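Local coordinates for iron-binding protein (Staphylococcus epidermidis, PDB 4M7O), which probably binds an iron complex outside the cell as the solute-binding component of an iron-uptake transporter, at residues T33-L36 with Y37-I41; D53-K56 with D57-K60; E207-K211 with R212-I216. All coordinates share one frame; numbering follows the deposited sequence.

Contact 1: residues T33-L36 with Y37-I41; sequences TEIL and YRLGI
Ile41 and Leu36 meet because of their first torsions: chi1 of 57° sets Ile41 CG1 between its backbone N and carbonyl carbon, while chi1 of -75° keeps Leu36 CG beside its own N, opposite the carbonyl carbon. The two side chains cross obliquely, with Ile41 CD1 3.6 Å from Leu36 CD2. The neighbouring pair, Ile35 and Leu39, run alongside each other in the same direction, branch CG2 of the isoleucine facing CD1 of the leucine at 4.1 Å. Tyr37 lies beside Thr33 in the same fashion: methyl CG2 of the threonine reaches ring atom CD1 of Tyr37 at 4.0 Å, and Thr33 O sits at the ring edge, in its plane.

The backbone carries ordinary helical bonds, Tyr37 N to Thr33 O and Arg38 N to Glu34 O. The helix then closes in a Schellman motif. Ile41 N donates to Leu36 O at 3.2 Å, and Gly40 N to Tyr37 O at 3.0 Å. Gly40 suits the turn because its phi is positive, at 92°, where a CB would press on the preceding carbonyl O.

Helix 30-38 joins strands 25-27 and 45-49 in a beta-alpha-beta unit. Thr33 OG1 bonds to Ser27 and Asp52, Glu34 forms salt bridges with Arg259 and Arg263, and Arg38 pairs with Glu142. The contact therefore divides its work: aliphatic branches fill the buried side, Gly40 lets the chain turn so that its own N-H and that of Ile41 reach back to carbonyls of the last turn, and the charged ends of Glu34 and Arg38 are balanced by residues far along the chain.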
loop_
_atom_site.group_PDB
_atom_site.type_symbol
_atom_site.label_atom_id
_atom_site.label_comp_id
_atom_site.label_asym_id
_atom_site.label_seq_id
_atom_site.Cartn_x
_atom_site.Cartn_y
_atom_site.Cartn_z
ATOM N N THR A 33 7.662 -6.737 7.242
ATOM C CA THR A 33 9.042 -7.205 7.137
ATOM C C THR A 33 9.983 -6.046 6.859
ATOM O O THR A 33 11.060 -5.969 7.449
ATOM C CB THR A 33 9.191 -8.242 6.043
ATOM O OG1 THR A 33 8.318 -9.354 6.316
ATOM C CG2 THR A 33 10.639 -8.751 5.971
ATOM N N GLU A 34 9.574 -5.128 5.982
ATOM C CA GLU A 34 10.435 -4.000 5.634
ATOM C C GLU A 34 10.699 -3.124 6.852
ATOM O O GLU A 34 11.819 -2.659 7.057
ATOM C CB GLU A 34 9.812 -3.177 4.497
ATOM C CG GLU A 34 9.788 -3.905 3.162
ATOM C CD GLU A 34 9.454 -2.974 1.999
ATOM O OE1 GLU A 34 9.906 -1.800 2.015
ATOM O OE2 GLU A 34 8.745 -3.421 1.068
ATOM N N ILE A 35 9.660 -2.910 7.655
ATOM C CA ILE A 35 9.749 -2.056 8.827
ATOM C C ILE A 35 10.657 -2.690 9.886
ATOM O O ILE A 35 11.478 -2.004 10.500
ATOM C CB ILE A 35 8.353 -1.812 9.439
ATOM C CG1 ILE A 35 7.473 -1.002 8.474
ATOM C CG2 ILE A 35 8.471 -1.113 10.789
ATOM C CD1 ILE A 35 6.012 -0.961 8.880
ATOM N N LEU A 36 10.492 -3.992 10.110
ATOM C CA LEU A 36 11.325 -4.726 11.065
ATOM C C LEU A 36 12.802 -4.602 10.724
ATOM O O LEU A 36 13.636 -4.397 11.611
ATOM C CB LEU A 36 10.925 -6.207 11.107
ATOM C CG LEU A 36 9.625 -6.491 11.855
ATOM C CD1 LEU A 36 9.178 -7.955 11.658
ATOM C CD2 LEU A 36 9.838 -6.175 13.343
ATOM N N TYR A 37 13.128 -4.731 9.440
ATOM C CA TYR A 37 14.514 -4.609 8.999
ATOM C C TYR A 37 15.007 -3.189 9.246
ATOM O O TYR A 37 16.137 -3.001 9.688
ATOM C CB TYR A 37 14.660 -4.981 7.517
ATOM C CG TYR A 37 15.124 -6.400 7.272
ATOM C CD1 TYR A 37 14.229 -7.454 7.257
ATOM C CD2 TYR A 37 16.463 -6.681 7.039
ATOM C CE1 TYR A 37 14.644 -8.731 7.009
ATOM C CE2 TYR A 37 16.887 -7.969 6.809
ATOM C CZ TYR A 37 15.974 -8.989 6.795
ATOM O OH TYR A 37 16.383 -10.278 6.571
ATOM N N ARG A 38 14.161 -2.189 8.982
ATOM C CA ARG A 38 14.592 -0.789 9.157
ATOM C C ARG A 38 14.735 -0.430 10.644
ATOM O O ARG A 38 15.385 0.548 11.000
ATOM C CB ARG A 38 13.652 0.188 8.435
ATOM C CG ARG A 38 13.741 0.142 6.899
ATOM C CD ARG A 38 15.122 0.579 6.377
ATOM N NE ARG A 38 15.472 1.921 6.828
ATOM C CZ ARG A 38 14.998 3.049 6.293
ATOM N NH1 ARG A 38 14.148 3.010 5.278
ATOM N NH2 ARG A 38 15.376 4.225 6.774
ATOM N N LEU A 39 14.142 -1.242 11.510
ATOM C CA LEU A 39 14.276 -1.047 12.953
ATOM C C LEU A 39 15.534 -1.721 13.494
ATOM O O LEU A 39 15.870 -1.562 14.675
ATOM C CB LEU A 39 13.039 -1.567 13.702
ATOM C CG LEU A 39 11.740 -0.796 13.429
ATOM C CD1 LEU A 39 10.609 -1.276 14.333
ATOM C CD2 LEU A 39 11.958 0.696 13.592
ATOM N N GLY A 40 16.232 -2.461 12.630
ATOM C CA GLY A 40 17.499 -3.073 13.004
ATOM C C GLY A 40 17.337 -4.487 13.540
ATOM O O GLY A 40 18.285 -5.078 14.053
ATOM N N ILE A 41 16.140 -5.047 13.414
ATOM C CA ILE A 41 15.902 -6.377 13.967
ATOM C C ILE A 41 15.569 -7.434 12.913
ATOM O O ILE A 41 14.900 -8.420 13.213
ATOM C CB ILE A 41 14.847 -6.361 15.119
ATOM C CG1 ILE A 41 13.516 -5.771 14.654
ATOM C CG2 ILE A 41 15.369 -5.573 16.319
ATOM C CD1 ILE A 41 12.472 -5.703 15.766
#

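Contact 2: residues D53-K56 with D57-K60; sequences DYPK and DVKK
Asp53 and Tyr54 meet Val58 through their backbone rather than their side chains: Val58 CG1 lies 3.8 Å from Tyr54 N and 4.1 Å from Asp53 N. The carboxylate of Asp53 is engaged elsewhere, in a salt bridge with Arg259, and the Tyr54 ring makes a cation-pi contact with Arg263. One face of that ring also receives CB of the next residue, Pro55, offset toward the rim.

Pro55 follows a cis peptide bond, a geometry that proline tolerates better than other residues, and begins a type II beta turn running to Val58. Pro55 O closes the turn, accepting Val58 N at 3.1 Å. The donor stands above the carbonyl plane, 42° out of it, and the N-H...O angle is 139°. The ring of Pro55 and the side chain of Val58 cross at about a right angle, CD approaching CB of the valine at 4.0 Å. A compact, branched residue fits here: CB and CG2 face the proline ring, CG1 lies near Pro55 O and Tyr54 N, and CG2 is also near Tyr54 O.

Lys56 runs alongside Asp57, extended as far as CE and then bent at chi4 (-47°), which turns NZ back to the carboxylate. Lys56 NZ lies 3.0 Å from Asp57 OD2 and meets it from above the carboxylate plane, and a weaker bond reaches OD1. This salt bridge spans the two central residues of the turn, on its exposed side. Asp57 takes positive phi at the third position, where type II turns commonly favour glycine or asparagine, and then starts a type I turn ending at Lys60.

The double turn belongs to the loop between strands 45-49 and 63-65 of the parallel sheet, and Pro55 and Val58 rest on Tyr37 of helix 30-38.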
loop_
_atom_site.group_PDB
_atom_site.type_symbol
_atom_site.label_atom_id
_atom_site.label_comp_id
_atom_site.label_asym_id
_atom_site.label_seq_id
_atom_site.Cartn_x
_atom_site.Cartn_y
_atom_site.Cartn_z
ATOM N N ASP A 53 9.611 -9.602 -0.670
ATOM C CA ASP A 53 10.480 -9.287 -1.815
ATOM C C ASP A 53 11.527 -8.224 -1.483
ATOM O O ASP A 53 12.273 -7.779 -2.356
ATOM C CB ASP A 53 9.633 -8.781 -2.992
ATOM C CG ASP A 53 8.607 -7.706 -2.572
ATOM O OD1 ASP A 53 8.792 -7.041 -1.523
ATOM O OD2 ASP A 53 7.599 -7.528 -3.291
ATOM N N TYR A 54 11.559 -7.795 -0.228
ATOM C CA TYR A 54 12.440 -6.709 0.165
ATOM C C TYR A 54 12.791 -6.851 1.637
ATOM O O TYR A 54 11.922 -7.108 2.465
ATOM C CB TYR A 54 11.775 -5.337 -0.108
ATOM C CG TYR A 54 12.760 -4.184 -0.122
ATOM C CD1 TYR A 54 13.107 -3.512 1.042
ATOM C CD2 TYR A 54 13.361 -3.781 -1.305
ATOM C CE1 TYR A 54 14.027 -2.449 1.011
ATOM C CE2 TYR A 54 14.275 -2.737 -1.341
ATOM C CZ TYR A 54 14.601 -2.076 -0.182
ATOM O OH TYR A 54 15.506 -1.037 -0.233
ATOM N N PRO A 55 14.069 -6.661 1.977
ATOM C CA PRO A 55 15.145 -6.295 1.045
ATOM C C PRO A 55 15.671 -7.481 0.244
ATOM O O PRO A 55 15.055 -8.546 0.243
ATOM C CB PRO A 55 16.240 -5.766 1.973
ATOM C CG PRO A 55 16.018 -6.516 3.266
ATOM C CD PRO A 55 14.508 -6.612 3.384
ATOM N N LYS A 56 16.788 -7.276 -0.445
ATOM C CA LYS A 56 17.393 -8.307 -1.266
ATOM C C LYS A 56 17.638 -9.534 -0.403
ATOM O O LYS A 56 18.156 -9.414 0.715
ATOM C CB LYS A 56 18.729 -7.810 -1.806
ATOM C CG LYS A 56 19.516 -8.828 -2.608
ATOM C CD LYS A 56 20.781 -8.170 -3.192
ATOM C CE LYS A 56 21.415 -9.017 -4.271
ATOM N NZ LYS A 56 21.522 -10.434 -3.850
ATOM N N ASP A 57 17.239 -10.700 -0.911
ATOM C CA ASP A 57 17.512 -11.971 -0.233
ATOM C C ASP A 57 16.813 -12.090 1.125
ATOM O O ASP A 57 17.266 -12.847 1.976
ATOM C CB ASP A 57 19.022 -12.180 -0.047
ATOM C CG ASP A 57 19.780 -12.199 -1.361
ATOM O OD1 ASP A 57 19.127 -12.343 -2.416
ATOM O OD2 ASP A 57 21.030 -12.078 -1.338
ATOM N N VAL A 58 15.715 -11.357 1.338
ATOM C CA VAL A 58 15.024 -11.430 2.630
ATOM C C VAL A 58 14.576 -12.852 2.983
ATOM O O VAL A 58 14.546 -13.231 4.158
ATOM C CB VAL A 58 13.816 -10.469 2.699
ATOM C CG1 VAL A 58 12.774 -10.823 1.637
ATOM C CG2 VAL A 58 13.200 -10.480 4.088
ATOM N N LYS A 59 14.263 -13.648 1.966
ATOM C CA LYS A 59 13.705 -14.977 2.187
ATOM C C LYS A 59 14.753 -16.026 2.572
ATOM O O LYS A 59 14.413 -17.055 3.146
ATOM C CB LYS A 59 12.961 -15.450 0.941
ATOM C CG LYS A 59 11.606 -14.788 0.708
ATOM C CD LYS A 59 11.079 -15.229 -0.648
ATOM C CE LYS A 59 9.578 -15.152 -0.733
ATOM N NZ LYS A 59 9.140 -15.725 -2.035
ATOM N N LYS A 60 16.014 -15.776 2.236
ATOM C CA LYS A 60 17.086 -16.732 2.504
ATOM C C LYS A 60 17.372 -16.865 4.001
ATOM O O LYS A 60 17.485 -15.862 4.723
ATOM C CB LYS A 60 18.355 -16.349 1.737
ATOM C CG LYS A 60 18.138 -16.303 0.222
ATOM C CD LYS A 60 19.414 -15.960 -0.539
#

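Contact 3: residues E207-K211 with R212-I216; sequences ESIIK and RNPDI
Asn213 N is held by two carbonyls of the last helical turn. It donates to Ile209 O at 3.1 Å, with an N-H...O angle of 137°, and more weakly to Ile210 O at the same 3.1 Å. The i-to-i+3 partner Ile210 O, beside the i-to-i+4 partner Ile209 O, marks a narrowing of the final turn. Just before it, Arg212 N keeps the regular helical bond to Ser208 O, and this is the straighter of the two i-to-i+4 bonds.

The arginine side chain stands off the side of the helix. A chi1 of -66° sets Arg212 CG beside the backbone N, where it comes 3.2 Å from Ser208 O, one turn back; the bend at chi2 follows that contact, and the guanidinium goes on to a salt bridge with Asp197 and a hydrogen bond to Ser194 O. A long, flexible side chain suits this position, since CB and CG lie against the carbonyls of the last turn while the charge is met farther out.

Asn213 is the first residue to leave helical angles, with phi at 47°. Asparagine accepts a positive phi more readily than most residues, and its amide oxygen is in turn bonded to Asn242 N. This bend ends helix 206-212 and sends the chain into strand 216-219, a strand of the mixed sheet that runs parallel to strand 162-168.

Pro214 has no N-H, so it cannot extend the helical bonding, and its CD instead comes to 3.4 Å from Ile209 O. Its ring then approaches the same isoleucine on the buried side, CG lying 4.3 Å from Ile209 CG2. Both residues also pack on Phe164 of strand 162-168, which places the helix end and the residue after Asn213 against one side chain.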
loop_
_atom_site.group_PDB
_atom_site.type_symbol
_atom_site.label_atom_id
_atom_site.label_comp_id
_atom_site.label_asym_id
_atom_site.label_seq_id
_atom_site.Cartn_x
_atom_site.Cartn_y
_atom_site.Cartn_z
ATOM N N GLU A 207 -21.254 6.704 -17.159
ATOM C CA GLU A 207 -21.879 8.015 -17.373
ATOM C C GLU A 207 -21.335 8.997 -16.352
ATOM O O GLU A 207 -21.019 10.133 -16.680
ATOM C CB GLU A 207 -23.408 7.943 -17.236
ATOM C CG GLU A 207 -24.139 7.315 -18.409
ATOM N N SER A 208 -21.223 8.523 -15.114
ATOM C CA SER A 208 -20.747 9.318 -13.990
ATOM C C SER A 208 -19.306 9.810 -14.170
ATOM O O SER A 208 -19.004 10.976 -13.905
ATOM C CB SER A 208 -20.871 8.492 -12.708
ATOM O OG SER A 208 -20.873 9.314 -11.560
ATOM N N ILE A 209 -18.418 8.918 -14.606
ATOM C CA ILE A 209 -17.033 9.291 -14.884
ATOM C C ILE A 209 -16.967 10.330 -16.015
ATOM O O ILE A 209 -16.238 11.322 -15.913
ATOM C CB ILE A 209 -16.181 8.057 -15.260
ATOM C CG1 ILE A 209 -16.260 6.995 -14.156
ATOM C CG2 ILE A 209 -14.729 8.450 -15.481
ATOM C CD1 ILE A 209 -15.797 5.613 -14.602
ATOM N N ILE A 210 -17.720 10.099 -17.091
ATOM C CA ILE A 210 -17.713 11.015 -18.235
ATOM C C ILE A 210 -18.139 12.408 -17.800
ATOM O O ILE A 210 -17.532 13.397 -18.196
ATOM C CB ILE A 210 -18.628 10.509 -19.372
ATOM C CG1 ILE A 210 -17.962 9.338 -20.096
ATOM C CG2 ILE A 210 -18.967 11.626 -20.364
ATOM C CD1 ILE A 210 -18.928 8.495 -20.908
ATOM N N LYS A 211 -19.168 12.481 -16.962
ATOM C CA LYS A 211 -19.665 13.769 -16.483
ATOM C C LYS A 211 -18.635 14.495 -15.612
ATOM O O LYS A 211 -18.504 15.717 -15.709
ATOM C CB LYS A 211 -20.976 13.581 -15.723
ATOM C CG LYS A 211 -21.736 14.857 -15.464
ATOM C CD LYS A 211 -23.012 14.549 -14.712
ATOM C CE LYS A 211 -23.990 15.697 -14.783
ATOM N NZ LYS A 211 -25.392 15.193 -14.712
ATOM N N ARG A 212 -17.904 13.748 -14.777
ATOM C CA ARG A 212 -16.874 14.340 -13.921
ATOM C C ARG A 212 -15.709 14.866 -14.742
ATOM O O ARG A 212 -14.958 15.741 -14.288
ATOM C CB ARG A 212 -16.338 13.319 -12.909
ATOM C CG ARG A 212 -17.344 12.870 -11.878
ATOM C CD ARG A 212 -17.797 14.006 -10.992
ATOM N NE ARG A 212 -18.900 13.589 -10.130
ATOM C CZ ARG A 212 -18.765 13.217 -8.861
ATOM N NH1 ARG A 212 -19.832 12.851 -8.160
ATOM N NH2 ARG A 212 -17.569 13.219 -8.288
ATOM N N ASN A 213 -15.556 14.316 -15.944
ATOM C CA ASN A 213 -14.541 14.765 -16.895
ATOM C C ASN A 213 -13.131 14.947 -16.313
ATOM O O ASN A 213 -12.588 16.051 -16.336
ATOM C CB ASN A 213 -15.015 16.065 -17.570
ATOM C CG ASN A 213 -14.220 16.403 -18.795
ATOM O OD1 ASN A 213 -13.375 15.625 -19.229
ATOM N ND2 ASN A 213 -14.487 17.575 -19.373
ATOM N N PRO A 214 -12.519 13.859 -15.810
ATOM C CA PRO A 214 -11.168 13.948 -15.235
ATOM C C PRO A 214 -10.111 14.327 -16.274
ATOM O O PRO A 214 -10.315 14.101 -17.479
ATOM C CB PRO A 214 -10.902 12.519 -14.716
ATOM C CG PRO A 214 -11.869 11.645 -15.468
ATOM C CD PRO A 214 -13.072 12.492 -15.739
ATOM N N ASP A 215 -9.018 14.927 -15.816
ATOM C CA ASP A 215 -7.939 15.332 -16.704
ATOM C C ASP A 215 -6.930 14.198 -16.847
ATOM O O ASP A 215 -6.138 14.170 -17.779
ATOM C CB ASP A 215 -7.260 16.574 -16.138
ATOM C CG ASP A 215 -8.247 17.701 -15.858
ATOM O OD1 ASP A 215 -8.982 18.111 -16.792
ATOM O OD2 ASP A 215 -8.302 18.169 -14.697
ATOM N N ILE A 216 -6.957 13.256 -15.911
ATOM C CA ILE A 216 -6.006 12.155 -15.907
ATOM C C ILE A 216 -6.731 10.897 -15.425
ATOM O O ILE A 216 -7.494 10.966 -14.460
ATOM C CB ILE A 216 -4.845 12.441 -14.925
ATOM C CG1 ILE A 216 -4.233 13.825 -15.193
ATOM C CG2 ILE A 216 -3.791 11.343 -14.987
ATOM C CD1 ILE A 216 -3.112 14.202 -14.261
#

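Contacts 1 and 2 are neighbours, their centres about 12 Å apart: Val58 packs on Thr33 and Tyr37, so a surface loop is seated on one side of the buried helix 30-38 beside the parallel sheet. Contact 3, intermediate in burial, stands alone, its centre about 42 Å from that of contact 1 and about 41 Å from that of contact 2, across the chain's centre and beside the mixed sheet. Contacts 1 and 3 both end a helix at a residue of positive phi, but glycine with a Schellman motif serves the first, asparagine followed by proline the second. The exposed 53-60 loop relies instead on consecutive turns and a salt bridge between adjacent side chains.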